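Local coordinates for NOL1/NOP2/sun family protein (Enterococcus faecium, PDB 3M4X), which probably methylates ribosomal RNA as an RsmB/RsmF-type (NOL1/NOP2/sun family) methyltransferase, with a PUA-like domain that is likely to help it bind RNA, at residues M95-A100 and H295-L300; V255-I260 and L279-R284; V320-E325 and L345-D350; L352-E357 and T370-G375. All coordinates share one frame; numbering follows the deposited sequence.

Contact 1: M95-A100 and H295-L300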
loop_
_atom_site.group_PDB
_atom_site.type_symbol
_atom_site.label_atom_id
_atom_site.label_comp_id
_atom_site.label_asym_id
_atom_site.label_seq_id
_atom_site.Cartn_x
_atom_site.Cartn_y
_atom_site.Cartn_z
HETATM N N MSE A 95 3.052 -8.130 6.629
HETATM C CA MSE A 95 3.351 -8.459 5.234
HETATM C C MSE A 95 2.565 -9.670 4.749
HETATM O O MSE A 95 2.443 -9.895 3.542
HETATM C CB MSE A 95 4.835 -8.727 5.046
HETATM C CG MSE A 95 5.739 -7.549 5.359
HETATM SE SE MSE A 95 7.580 -8.069 4.927
HETATM C CE MSE A 95 8.521 -6.543 5.712
ATOM N N ILE A 96 2.051 -10.459 5.687
ATOM C CA ILE A 96 1.347 -11.687 5.327
ATOM C C ILE A 96 0.088 -11.361 4.533
ATOM O O ILE A 96 -0.335 -12.124 3.674
ATOM C CB ILE A 96 0.960 -12.518 6.573
ATOM C CG1 ILE A 96 0.555 -13.933 6.168
ATOM C CG2 ILE A 96 -0.184 -11.852 7.341
ATOM C CD1 ILE A 96 1.606 -14.658 5.400
ATOM N N VAL A 97 -0.497 -10.208 4.821
ATOM C CA VAL A 97 -1.781 -9.853 4.244
ATOM C C VAL A 97 -1.646 -9.627 2.742
ATOM O O VAL A 97 -2.361 -10.243 1.948
ATOM C CB VAL A 97 -2.347 -8.608 4.944
ATOM C CG1 VAL A 97 -3.631 -8.176 4.300
ATOM C CG2 VAL A 97 -2.550 -8.906 6.421
ATOM N N GLY A 98 -0.702 -8.768 2.358
ATOM C CA GLY A 98 -0.418 -8.517 0.957
ATOM C C GLY A 98 0.021 -9.763 0.227
ATOM O O GLY A 98 -0.310 -9.977 -0.939
ATOM N N THR A 99 0.758 -10.616 0.914
ATOM C CA THR A 99 1.212 -11.845 0.281
ATOM C C THR A 99 0.037 -12.794 0.025
ATOM O O THR A 99 -0.079 -13.365 -1.057
ATOM C CB THR A 99 2.309 -12.510 1.109
ATOM O OG1 THR A 99 3.452 -11.648 1.121
ATOM C CG2 THR A 99 2.693 -13.860 0.518
ATOM N N ALA A 100 -0.837 -12.941 1.017
ATOM C CA ALA A 100 -2.048 -13.756 0.869
ATOM C C ALA A 100 -2.892 -13.292 -0.310
ATOM O O ALA A 100 -3.450 -14.102 -1.046
ATOM C CB ALA A 100 -2.875 -13.704 2.132
ATOM N N HIS A 295 -1.269 -11.488 13.701
ATOM C CA HIS A 295 -2.189 -11.200 12.618
ATOM C C HIS A 295 -3.120 -12.379 12.383
ATOM O O HIS A 295 -2.803 -13.530 12.705
ATOM C CB HIS A 295 -1.413 -10.868 11.336
ATOM C CG HIS A 295 -1.500 -9.425 10.934
ATOM N ND1 HIS A 295 -0.614 -8.468 11.389
ATOM C CD2 HIS A 295 -2.375 -8.772 10.134
ATOM C CE1 HIS A 295 -0.939 -7.291 10.884
ATOM N NE2 HIS A 295 -2.004 -7.449 10.115
ATOM N N PHE A 296 -4.285 -12.070 11.838
ATOM C CA PHE A 296 -5.195 -13.072 11.320
ATOM C C PHE A 296 -5.460 -12.730 9.854
ATOM O O PHE A 296 -5.692 -11.571 9.530
ATOM C CB PHE A 296 -6.504 -13.030 12.119
ATOM C CG PHE A 296 -7.555 -13.958 11.613
ATOM C CD1 PHE A 296 -7.516 -15.312 11.931
ATOM C CD2 PHE A 296 -8.610 -13.477 10.844
ATOM C CE1 PHE A 296 -8.505 -16.177 11.478
ATOM C CE2 PHE A 296 -9.605 -14.332 10.385
ATOM C CZ PHE A 296 -9.551 -15.678 10.701
ATOM N N VAL A 297 -5.410 -13.724 8.973
ATOM C CA VAL A 297 -5.757 -13.519 7.572
ATOM C C VAL A 297 -6.593 -14.649 7.001
ATOM O O VAL A 297 -6.369 -15.811 7.315
ATOM C CB VAL A 297 -4.520 -13.368 6.655
ATOM C CG1 VAL A 297 -4.974 -12.994 5.246
ATOM C CG2 VAL A 297 -3.623 -12.302 7.176
ATOM N N ALA A 298 -7.539 -14.297 6.134
ATOM C CA ALA A 298 -8.368 -15.281 5.455
ATOM C C ALA A 298 -8.587 -14.879 3.994
ATOM O O ALA A 298 -8.714 -13.689 3.673
ATOM C CB ALA A 298 -9.709 -15.433 6.189
ATOM N N LYS A 299 -8.602 -15.862 3.102
ATOM C CA LYS A 299 -8.922 -15.599 1.695
ATOM C C LYS A 299 -10.192 -16.350 1.297
ATOM O O LYS A 299 -10.304 -17.544 1.537
ATOM C CB LYS A 299 -7.772 -16.006 0.772
ATOM C CG LYS A 299 -8.058 -15.752 -0.701
ATOM C CD LYS A 299 -6.805 -15.921 -1.569
ATOM C CE LYS A 299 -6.345 -17.365 -1.570
ATOM N NZ LYS A 299 -5.300 -17.657 -2.588
ATOM N N LEU A 300 -11.138 -15.649 0.683
ATOM C CA LEU A 300 -12.401 -16.260 0.273
ATOM C C LEU A 300 -12.720 -15.949 -1.174
ATOM O O LEU A 300 -12.285 -14.931 -1.702
ATOM C CB LEU A 300 -13.553 -15.754 1.156
ATOM C CG LEU A 300 -13.339 -16.044 2.645
ATOM C CD1 LEU A 300 -12.885 -14.779 3.384
ATOM C CD2 LEU A 300 -14.612 -16.627 3.265
HETATM O O HOH W 1 -3.169 -16.689 -1.446
#
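Val297 presents its two methyl groups to successive turns of helix 95-100. Its CG2 meets Ile96 CG2 at 3.5 Å, slightly closer than usual for two carbons, as the two side chains pass in antiparallel fashion; the same Val297 CG2 lies 3.6 Å from Val97 CG2. Val297 CG1, set anti to the backbone N (chi1 -173°), reaches instead to Ala100 CB at 3.8 Å; alanine, ending at CB, leaves room for it. The helix and strand axes pass 8.7 Å apart and run almost parallel. Strand 295-302 is the reversed strand of a Rossmann-like methyltransferase sheet, antiparallel between 228-234 on one side and, on the other, 255-258 and 283-285, and helix 95-101 packs on one face of it. The His295 ring borders the same buried patch: its CD2 lies 3.7 Å from Val97 CG2, the histidine standing nearly perpendicular to the valine, while ND1 is hydrogen-bonded to Ser93 OG. The Lys299 end is looser. There only the aliphatic part of the lysine skirts the helix, its CD 3.9 Å from Ala100 O. Lys299 NZ donates to a water at 2.6 Å, and that water in turn donates to Ala100 O, linking strand to helix through solvent.

Contact 2: V255-I260 and L279-R284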
loop_
_atom_site.group_PDB
_atom_site.type_symbol
_atom_site.label_atom_id
_atom_site.label_comp_id
_atom_site.label_asym_id
_atom_site.label_seq_id
_atom_site.Cartn_x
_atom_site.Cartn_y
_atom_site.Cartn_z
ATOM N N VAL A 255 -19.905 -17.575 -0.207
ATOM C CA VAL A 255 -18.443 -17.505 -0.247
ATOM C C VAL A 255 -17.789 -18.808 0.228
ATOM O O VAL A 255 -18.306 -19.490 1.107
ATOM C CB VAL A 255 -17.906 -16.359 0.632
ATOM C CG1 VAL A 255 -18.384 -15.012 0.111
ATOM C CG2 VAL A 255 -18.328 -16.575 2.112
ATOM N N THR A 256 -16.641 -19.141 -0.352
ATOM C CA THR A 256 -15.903 -20.326 0.043
ATOM C C THR A 256 -14.572 -19.913 0.655
ATOM O O THR A 256 -13.926 -18.980 0.181
ATOM C CB THR A 256 -15.655 -21.266 -1.144
ATOM O OG1 THR A 256 -15.145 -20.511 -2.243
ATOM C CG2 THR A 256 -16.949 -21.945 -1.580
ATOM N N ILE A 257 -14.179 -20.594 1.728
ATOM C CA ILE A 257 -12.866 -20.380 2.322
ATOM C C ILE A 257 -11.811 -21.027 1.433
ATOM O O ILE A 257 -11.954 -22.169 1.005
ATOM C CB ILE A 257 -12.740 -20.988 3.746
ATOM C CG1 ILE A 257 -13.882 -20.530 4.659
ATOM C CG2 ILE A 257 -11.375 -20.636 4.348
ATOM C CD1 ILE A 257 -13.759 -21.032 6.123
ATOM N N GLU A 258 -10.737 -20.302 1.176
ATOM C CA GLU A 258 -9.738 -20.755 0.233
ATOM C C GLU A 258 -8.358 -20.929 0.881
ATOM O O GLU A 258 -8.037 -20.312 1.911
ATOM C CB GLU A 258 -9.665 -19.756 -0.927
ATOM C CG GLU A 258 -9.648 -20.390 -2.301
ATOM C CD GLU A 258 -11.004 -20.889 -2.747
ATOM O OE1 GLU A 258 -12.028 -20.296 -2.354
ATOM O OE2 GLU A 258 -11.044 -21.877 -3.507
ATOM N N GLU A 259 -7.532 -21.765 0.265
ATOM C CA GLU A 259 -6.178 -21.974 0.750
ATOM C C GLU A 259 -5.290 -20.789 0.420
ATOM O O GLU A 259 -5.480 -20.118 -0.592
ATOM C CB GLU A 259 -5.597 -23.249 0.161
ATOM C CG GLU A 259 -6.429 -24.465 0.511
ATOM C CD GLU A 259 -5.662 -25.762 0.370
ATOM O OE1 GLU A 259 -4.765 -25.840 -0.503
ATOM O OE2 GLU A 259 -5.960 -26.709 1.135
ATOM N N ILE A 260 -4.334 -20.524 1.302
ATOM C CA ILE A 260 -3.348 -19.480 1.095
ATOM C C ILE A 260 -1.976 -20.139 1.028
ATOM O O ILE A 260 -1.359 -20.393 2.060
ATOM C CB ILE A 260 -3.374 -18.477 2.254
ATOM C CG1 ILE A 260 -4.753 -17.804 2.335
ATOM C CG2 ILE A 260 -2.232 -17.451 2.098
ATOM C CD1 ILE A 260 -4.990 -16.956 3.586
ATOM N N LEU A 279 -12.032 -23.606 8.567
ATOM C CA LEU A 279 -11.344 -22.555 9.310
ATOM C C LEU A 279 -9.822 -22.769 9.436
ATOM O O LEU A 279 -9.054 -21.820 9.598
ATOM C CB LEU A 279 -11.984 -22.411 10.690
ATOM C CG LEU A 279 -12.957 -21.244 10.925
ATOM C CD1 LEU A 279 -13.300 -20.476 9.664
ATOM C CD2 LEU A 279 -14.221 -21.689 11.663
ATOM N N GLU A 280 -9.394 -24.018 9.354
ATOM C CA GLU A 280 -7.981 -24.343 9.437
ATOM C C GLU A 280 -7.201 -23.760 8.260
ATOM O O GLU A 280 -5.974 -23.660 8.310
ATOM C CB GLU A 280 -7.794 -25.864 9.493
ATOM C CG GLU A 280 -8.220 -26.590 8.218
ATOM C CD GLU A 280 -9.723 -26.886 8.143
ATOM O OE1 GLU A 280 -10.484 -26.516 9.069
ATOM O OE2 GLU A 280 -10.136 -27.512 7.147
ATOM N N LYS A 281 -7.920 -23.387 7.204
ATOM C CA LYS A 281 -7.318 -22.787 6.012
ATOM C C LYS A 281 -7.018 -21.317 6.216
ATOM O O LYS A 281 -6.351 -20.700 5.394
ATOM C CB LYS A 281 -8.248 -22.919 4.806
ATOM C CG LYS A 281 -8.491 -24.336 4.334
ATOM C CD LYS A 281 -9.564 -24.340 3.247
ATOM C CE LYS A 281 -10.206 -25.711 3.118
ATOM N NZ LYS A 281 -11.485 -25.639 2.363
ATOM N N THR A 282 -7.549 -20.741 7.288
ATOM C CA THR A 282 -7.191 -19.380 7.652
ATOM C C THR A 282 -5.888 -19.392 8.467
ATOM O O THR A 282 -5.482 -20.429 8.998
ATOM C CB THR A 282 -8.340 -18.665 8.392
ATOM O OG1 THR A 282 -8.494 -19.209 9.709
ATOM C CG2 THR A 282 -9.666 -18.833 7.609
ATOM N N ILE A 283 -5.229 -18.241 8.545
ATOM C CA ILE A 283 -3.866 -18.161 9.064
ATOM C C ILE A 283 -3.797 -17.330 10.322
ATOM O O ILE A 283 -4.306 -16.213 10.364
ATOM C CB ILE A 283 -2.929 -17.470 8.066
ATOM C CG1 ILE A 283 -2.680 -18.343 6.837
ATOM C CG2 ILE A 283 -1.618 -17.075 8.739
ATOM C CD1 ILE A 283 -1.830 -17.626 5.783
ATOM N N ARG A 284 -3.148 -17.875 11.340
ATOM C CA ARG A 284 -2.866 -17.114 12.543
ATOM C C ARG A 284 -1.372 -16.931 12.722
ATOM O O ARG A 284 -0.580 -17.825 12.440
ATOM C CB ARG A 284 -3.477 -17.774 13.785
ATOM C CG ARG A 284 -4.914 -17.339 14.056
ATOM C CD ARG A 284 -5.505 -18.088 15.246
ATOM N NE ARG A 284 -6.835 -17.604 15.605
ATOM C CZ ARG A 284 -7.075 -16.573 16.416
ATOM N NH1 ARG A 284 -6.073 -15.897 16.973
ATOM N NH2 ARG A 284 -8.325 -16.214 16.670
HETATM O O HOH W 2 -8.174 -18.536 3.994
HETATM O O HOH W 3 -4.421 -21.929 3.998
#
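Ile257 uses both arms against the turn at Leu279-Thr282. With CG2 anti to the backbone N and CG1 anti to the carbonyl carbon (chi1 -52°), it sends CD1 to Leu279 CD1 at 3.6 Å and CG2 to Lys281 CB at 3.9 Å. Leu279 CB starts out away from the 255-260 segment, and an unstaggered chi1 of -102° is found with its CD1 brought back to Ile257. Lys281, extended beyond CG, lays its methylenes across the 255-260 chain, with CD 4.2 Å from Glu259 CG. Its NZ stays 5.8 Å from Glu259 OE2, so any attraction between these charges is probably weak. Thr282 suits the end of the 3-10 turn because its hydroxyl, between the backbone N and the carbonyl carbon (chi1 71°), donates to Leu279 O at 2.7 Å; that oxygen also accepts from Thr282 N. Further along, Ile283 CD1 packs on Ile260 CG2 at 3.7 Å, and a water joins Ile260 N to Lys281 O. Strand 255-258 is the regular outer strand beside reversed strand 295-302 in the Rossmann-like methyltransferase sheet; the 3-10 turn and strand 283-285, which also pairs with 295-302, are additions to it.

Contact 3: V320-E325 and L345-D350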
loop_
_atom_site.group_PDB
_atom_site.type_symbol
_atom_site.label_atom_id
_atom_site.label_comp_id
_atom_site.label_asym_id
_atom_site.label_seq_id
_atom_site.Cartn_x
_atom_site.Cartn_y
_atom_site.Cartn_z
ATOM N N VAL A 320 -12.204 18.834 -18.951
ATOM C CA VAL A 320 -11.270 17.806 -18.520
ATOM C C VAL A 320 -10.209 17.572 -19.588
ATOM O O VAL A 320 -9.051 17.294 -19.277
ATOM C CB VAL A 320 -12.010 16.495 -18.200
ATOM C CG1 VAL A 320 -11.140 15.301 -18.512
ATOM C CG2 VAL A 320 -12.461 16.482 -16.747
ATOM N N GLN A 321 -10.617 17.700 -20.847
ATOM C CA GLN A 321 -9.690 17.610 -21.963
ATOM C C GLN A 321 -8.671 18.742 -21.890
ATOM O O GLN A 321 -8.966 19.832 -21.393
ATOM C CB GLN A 321 -10.440 17.681 -23.292
ATOM C CG GLN A 321 -10.023 16.623 -24.301
ATOM C CD GLN A 321 -10.825 15.347 -24.157
ATOM O OE1 GLN A 321 -12.049 15.356 -24.289
ATOM N NE2 GLN A 321 -10.141 14.238 -23.888
HETATM N N MSE A 322 -7.467 18.483 -22.389
HETATM C CA MSE A 322 -6.445 19.517 -22.441
HETATM C C MSE A 322 -6.840 20.667 -23.362
HETATM O O MSE A 322 -7.428 20.464 -24.419
HETATM C CB MSE A 322 -5.113 18.935 -22.907
HETATM C CG MSE A 322 -4.768 17.619 -22.270
HETATM SE SE MSE A 322 -3.004 17.012 -22.814
HETATM C CE MSE A 322 -1.977 18.476 -22.099
ATOM N N THR A 323 -6.518 21.876 -22.926
ATOM C CA THR A 323 -6.539 23.063 -23.762
ATOM C C THR A 323 -5.737 22.798 -25.041
ATOM O O THR A 323 -4.876 21.914 -25.060
ATOM C CB THR A 323 -5.912 24.235 -22.971
ATOM O OG1 THR A 323 -6.947 25.081 -22.458
ATOM C CG2 THR A 323 -4.964 25.042 -23.815
ATOM N N LYS A 324 -6.030 23.542 -26.108
ATOM C CA LYS A 324 -5.267 23.446 -27.359
ATOM C C LYS A 324 -3.785 23.676 -27.099
ATOM O O LYS A 324 -2.921 22.977 -27.635
ATOM C CB LYS A 324 -5.735 24.504 -28.371
ATOM C CG LYS A 324 -7.203 24.446 -28.772
ATOM C CD LYS A 324 -7.546 25.616 -29.701
ATOM C CE LYS A 324 -9.029 25.647 -30.037
ATOM N NZ LYS A 324 -9.429 26.909 -30.714
ATOM N N GLU A 325 -3.503 24.695 -26.298
ATOM C CA GLU A 325 -2.144 25.066 -25.956
ATOM C C GLU A 325 -1.531 24.039 -25.006
ATOM O O GLU A 325 -0.330 23.757 -25.066
ATOM C CB GLU A 325 -2.149 26.450 -25.314
ATOM C CG GLU A 325 -0.887 26.796 -24.555
ATOM C CD GLU A 325 -0.854 28.251 -24.137
ATOM O OE1 GLU A 325 -1.298 29.108 -24.938
ATOM O OE2 GLU A 325 -0.384 28.539 -23.013
ATOM N N LEU A 345 -5.720 11.218 -20.693
ATOM C CA LEU A 345 -5.129 12.426 -20.129
ATOM C C LEU A 345 -6.198 13.437 -19.724
ATOM O O LEU A 345 -6.948 13.931 -20.561
ATOM C CB LEU A 345 -4.129 13.055 -21.106
ATOM C CG LEU A 345 -2.979 12.153 -21.553
ATOM C CD1 LEU A 345 -2.263 12.751 -22.745
ATOM C CD2 LEU A 345 -2.014 11.903 -20.409
ATOM N N LEU A 346 -6.262 13.737 -18.430
ATOM C CA LEU A 346 -7.229 14.695 -17.916
ATOM C C LEU A 346 -6.524 15.804 -17.151
ATOM O O LEU A 346 -5.436 15.603 -16.609
ATOM C CB LEU A 346 -8.235 14.003 -16.999
ATOM C CG LEU A 346 -8.786 12.639 -17.421
ATOM C CD1 LEU A 346 -9.858 12.194 -16.442
ATOM C CD2 LEU A 346 -9.344 12.649 -18.833
ATOM N N VAL A 347 -7.149 16.974 -17.105
ATOM C CA VAL A 347 -6.613 18.089 -16.340
ATOM C C VAL A 347 -7.616 18.560 -15.279
ATOM O O VAL A 347 -8.802 18.722 -15.565
ATOM C CB VAL A 347 -6.234 19.272 -17.258
ATOM C CG1 VAL A 347 -5.514 20.354 -16.466
ATOM C CG2 VAL A 347 -5.364 18.796 -18.422
ATOM N N PHE A 348 -7.138 18.740 -14.050
ATOM C CA PHE A 348 -7.912 19.386 -12.996
ATOM C C PHE A 348 -6.971 20.359 -12.301
ATOM O O PHE A 348 -5.891 19.958 -11.869
ATOM C CB PHE A 348 -8.422 18.370 -11.962
ATOM C CG PHE A 348 -8.864 17.056 -12.548
ATOM C CD1 PHE A 348 -8.198 15.883 -12.226
ATOM C CD2 PHE A 348 -9.954 16.987 -13.400
ATOM C CE1 PHE A 348 -8.603 14.661 -12.752
ATOM C CE2 PHE A 348 -10.365 15.769 -13.933
ATOM C CZ PHE A 348 -9.687 14.606 -13.610
ATOM N N ASN A 349 -7.356 21.629 -12.198
ATOM C CA ASN A 349 -6.497 22.624 -11.553
ATOM C C ASN A 349 -5.121 22.748 -12.202
ATOM O O ASN A 349 -4.134 23.040 -11.516
ATOM C CB ASN A 349 -6.309 22.297 -10.068
ATOM C CG ASN A 349 -7.434 22.821 -9.208
ATOM O OD1 ASN A 349 -8.314 23.537 -9.686
ATOM N ND2 ASN A 349 -7.410 22.473 -7.926
ATOM N N ASP A 350 -5.060 22.514 -13.511
ATOM C CA ASP A 350 -3.813 22.594 -14.271
ATOM C C ASP A 350 -2.879 21.415 -13.995
ATOM O O ASP A 350 -1.751 21.366 -14.495
ATOM C CB ASP A 350 -3.087 23.915 -14.001
ATOM C CG ASP A 350 -3.972 25.115 -14.217
ATOM O OD1 ASP A 350 -4.287 25.790 -13.211
ATOM O OD2 ASP A 350 -4.358 25.375 -15.382
#
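Val320 lies against Leu346 and Phe348, two residues whose side chains leave the same face of strand 344-348. Val320 and Phe348 run alongside each other with their ends in a common direction, and Val320 CG2 touches the edge of the phenyl ring near its plane, 3.6 Å from Phe348 CE2. Leu346 crosses the valine at a slant, bringing its CD2 to 3.2 Å from Val320 CG1. This is very tight for two methyl groups, so the fine detail deserves caution. On the other face of the strand Met322, a selenomethionine, meets Leu345 and Val347. Its CG stands 4.1 Å from Val347 CG2, the two side chains set nearly square to each other, and a bend at chi3 (62°) leaves SE 4.3 Å from Leu345 CD1. A long, flexible side chain suits this place, since it also reaches Trp330 of helix 324-336. Between the two apolar groups, Val347 N donates to Val320 O at 2.9 Å, with an N-H...O angle of 152° and the donor in the carbonyl plane; Leu346 CA adds a CA-H...O contact to the same oxygen. Strand 344-348 is outermost in the four-stranded antiparallel sheet of the first C-terminal domain of RsmF-type enzymes, and segment 320-325 leads into helix 324-336. One backbone bond thus satisfies an amide at this margin, while branched and flexible apolar groups on both faces supply the rest of the adhesion.

Contact 4: L352-E357 and T370-G375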
loop_
_atom_site.group_PDB
_atom_site.type_symbol
_atom_site.label_atom_id
_atom_site.label_comp_id
_atom_site.label_asym_id
_atom_site.label_seq_id
_atom_site.Cartn_x
_atom_site.Cartn_y
_atom_site.Cartn_z
ATOM N N LEU A 352 -1.993 17.782 -14.812
ATOM C CA LEU A 352 -2.190 16.768 -15.843
ATOM C C LEU A 352 -2.098 15.364 -15.235
ATOM O O LEU A 352 -1.132 15.037 -14.550
ATOM C CB LEU A 352 -1.150 16.938 -16.950
ATOM C CG LEU A 352 -1.265 16.049 -18.183
ATOM C CD1 LEU A 352 -2.606 16.274 -18.874
ATOM C CD2 LEU A 352 -0.117 16.343 -19.142
ATOM N N TRP A 353 -3.109 14.540 -15.487
ATOM C CA TRP A 353 -3.163 13.204 -14.920
ATOM C C TRP A 353 -3.301 12.194 -16.022
ATOM O O TRP A 353 -3.946 12.447 -17.035
ATOM C CB TRP A 353 -4.377 13.055 -13.997
ATOM C CG TRP A 353 -4.266 13.801 -12.730
ATOM C CD1 TRP A 353 -4.693 15.074 -12.485
ATOM C CD2 TRP A 353 -3.707 13.320 -11.508
ATOM N NE1 TRP A 353 -4.421 15.418 -11.182
ATOM C CE2 TRP A 353 -3.807 14.358 -10.564
ATOM C CE3 TRP A 353 -3.115 12.116 -11.118
ATOM C CZ2 TRP A 353 -3.348 14.226 -9.262
ATOM C CZ3 TRP A 353 -2.660 11.989 -9.826
ATOM C CH2 TRP A 353 -2.775 13.035 -8.916
ATOM N N GLU A 354 -2.720 11.025 -15.813
ATOM C CA GLU A 354 -2.925 9.932 -16.738
ATOM C C GLU A 354 -3.671 8.883 -15.955
ATOM O O GLU A 354 -3.146 8.346 -14.978
ATOM C CB GLU A 354 -1.590 9.385 -17.242
ATOM C CG GLU A 354 -1.719 8.155 -18.126
ATOM C CD GLU A 354 -0.379 7.653 -18.604
ATOM O OE1 GLU A 354 0.590 8.439 -18.579
ATOM O OE2 GLU A 354 -0.291 6.475 -18.997
ATOM N N VAL A 355 -4.901 8.608 -16.380
ATOM C CA VAL A 355 -5.818 7.766 -15.630
ATOM C C VAL A 355 -6.016 6.439 -16.344
ATOM O O VAL A 355 -6.195 6.408 -17.555
ATOM C CB VAL A 355 -7.191 8.451 -15.482
ATOM C CG1 VAL A 355 -8.057 7.687 -14.498
ATOM C CG2 VAL A 355 -7.011 9.882 -15.022
ATOM N N PRO A 356 -5.982 5.333 -15.591
ATOM C CA PRO A 356 -6.132 4.020 -16.214
ATOM C C PRO A 356 -7.464 3.916 -16.926
ATOM O O PRO A 356 -8.451 4.529 -16.527
ATOM C CB PRO A 356 -6.088 3.064 -15.025
ATOM C CG PRO A 356 -5.345 3.809 -13.983
ATOM C CD PRO A 356 -5.772 5.225 -14.142
ATOM N N GLU A 357 -7.487 3.138 -17.992
ATOM C CA GLU A 357 -8.685 3.029 -18.793
ATOM C C GLU A 357 -9.768 2.311 -18.001
ATOM O O GLU A 357 -10.949 2.485 -18.266
ATOM C CB GLU A 357 -8.378 2.293 -20.094
ATOM C CG GLU A 357 -9.288 2.689 -21.227
ATOM C CD GLU A 357 -9.140 4.151 -21.589
ATOM O OE1 GLU A 357 -8.002 4.662 -21.534
ATOM O OE2 GLU A 357 -10.159 4.788 -21.928
ATOM N N THR A 370 -5.480 10.597 -8.828
ATOM C CA THR A 370 -6.164 10.025 -9.985
ATOM C C THR A 370 -5.192 9.473 -11.016
ATOM O O THR A 370 -4.993 10.070 -12.073
ATOM C CB THR A 370 -7.070 11.086 -10.661
ATOM O OG1 THR A 370 -8.003 11.598 -9.704
ATOM C CG2 THR A 370 -7.836 10.483 -11.810
ATOM N N GLY A 371 -4.582 8.330 -10.716
ATOM C CA GLY A 371 -3.625 7.734 -11.636
ATOM C C GLY A 371 -2.233 8.343 -11.516
ATOM O O GLY A 371 -1.741 8.596 -10.415
ATOM N N LEU A 372 -1.588 8.578 -12.651
ATOM C CA LEU A 372 -0.246 9.134 -12.626
ATOM C C LEU A 372 -0.288 10.631 -12.862
ATOM O O LEU A 372 -0.760 11.101 -13.902
ATOM C CB LEU A 372 0.667 8.452 -13.653
ATOM C CG LEU A 372 2.125 8.957 -13.676
ATOM C CD1 LEU A 372 2.849 8.641 -12.356
ATOM C CD2 LEU A 372 2.909 8.407 -14.884
ATOM N N HIS A 373 0.203 11.375 -11.880
ATOM C CA HIS A 373 0.362 12.814 -12.005
ATOM C C HIS A 373 1.570 13.119 -12.900
ATOM O O HIS A 373 2.714 12.880 -12.511
ATOM C CB HIS A 373 0.563 13.415 -10.613
ATOM C CG HIS A 373 0.781 14.891 -10.619
ATOM N ND1 HIS A 373 0.208 15.724 -11.556
ATOM C CD2 HIS A 373 1.504 15.689 -9.799
ATOM C CE1 HIS A 373 0.572 16.970 -11.316
ATOM N NE2 HIS A 373 1.359 16.974 -10.253
ATOM N N LEU A 374 1.318 13.646 -14.097
ATOM C CA LEU A 374 2.380 13.850 -15.082
ATOM C C LEU A 374 3.122 15.174 -14.889
ATOM O O LEU A 374 4.334 15.253 -15.109
ATOM C CB LEU A 374 1.818 13.771 -16.504
ATOM C CG LEU A 374 1.290 12.399 -16.939
ATOM C CD1 LEU A 374 0.587 12.487 -18.273
ATOM C CD2 LEU A 374 2.402 11.365 -16.997
ATOM N N GLY A 375 2.387 16.208 -14.488
ATOM C CA GLY A 375 2.969 17.513 -14.243
ATOM C C GLY A 375 1.920 18.613 -14.170
ATOM O O GLY A 375 0.716 18.339 -14.193
#
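With CG anti to its carbonyl carbon (chi1 -71°), Trp353 of strand 351-355 swings its indole under His373 CB of strand 372-378; the two are central neighbours in the four-stranded antiparallel sheet of the first C-terminal domain. His373 CB lies 3.8 Å from the centroid of the Trp353 six-membered ring, a CH-pi contact. Thr370 N lies 3.3 Å above the opposite face of the Trp353 ring, which thus has a neighbour over each face, both displaced toward the rim. The ladder includes Glu354 N to Leu372 O at 2.7 Å, with Leu372 N returning a bond to Glu354 O. Between the Trp353-His373 and Leu352-Gly375 pairs a beta bulge shifts the register by one residue. Leu374 is the extra residue, and its N donates to Leu352 O at 2.9 Å; His373, its CG anti to the backbone N (chi1 178°), brings ND1 to the same oxygen in a weak bond of 3.4 Å. Gly371 suits the entry to strand 372-375 because, at its backbone angles (phi 82°), a CB would run into the preceding carbonyl O and into Glu354 O. Without one, Gly371 CA approaches Glu354 O at 3.4 Å in a CA-H...O contact. The Glu354 carboxylate is held elsewhere, by Tyr339 OH and the amides of Thr342 and Gly343, which accounts for an acid in a buried strand. Beyond the ladder, Val355 CG2 presses against Thr370 CG2 at 3.4 Å, closer than ordinary methyl packing.

The contacts form two pairs in separate parts of the chain. Contacts 1 and 2, with centres 10 Å apart, share strand 295-302 of the methyltransferase sheet: Lys299 pairs with Glu258 and Val297 with Ile283, and both segments of contact 2 fall in the chain between those of contact 1. Contacts 3 and 4 come later, in series, with centres 11 Å apart; consecutive strands 344-348 and 351-355 join them through Leu346 O and Trp353 N. The centres of contacts 1 and 4 are 30 Å apart, on opposite sides of the chain's centre. One pair thus belongs to the probable catalytic fold and the other to the small sheet that precedes the PUA-like region.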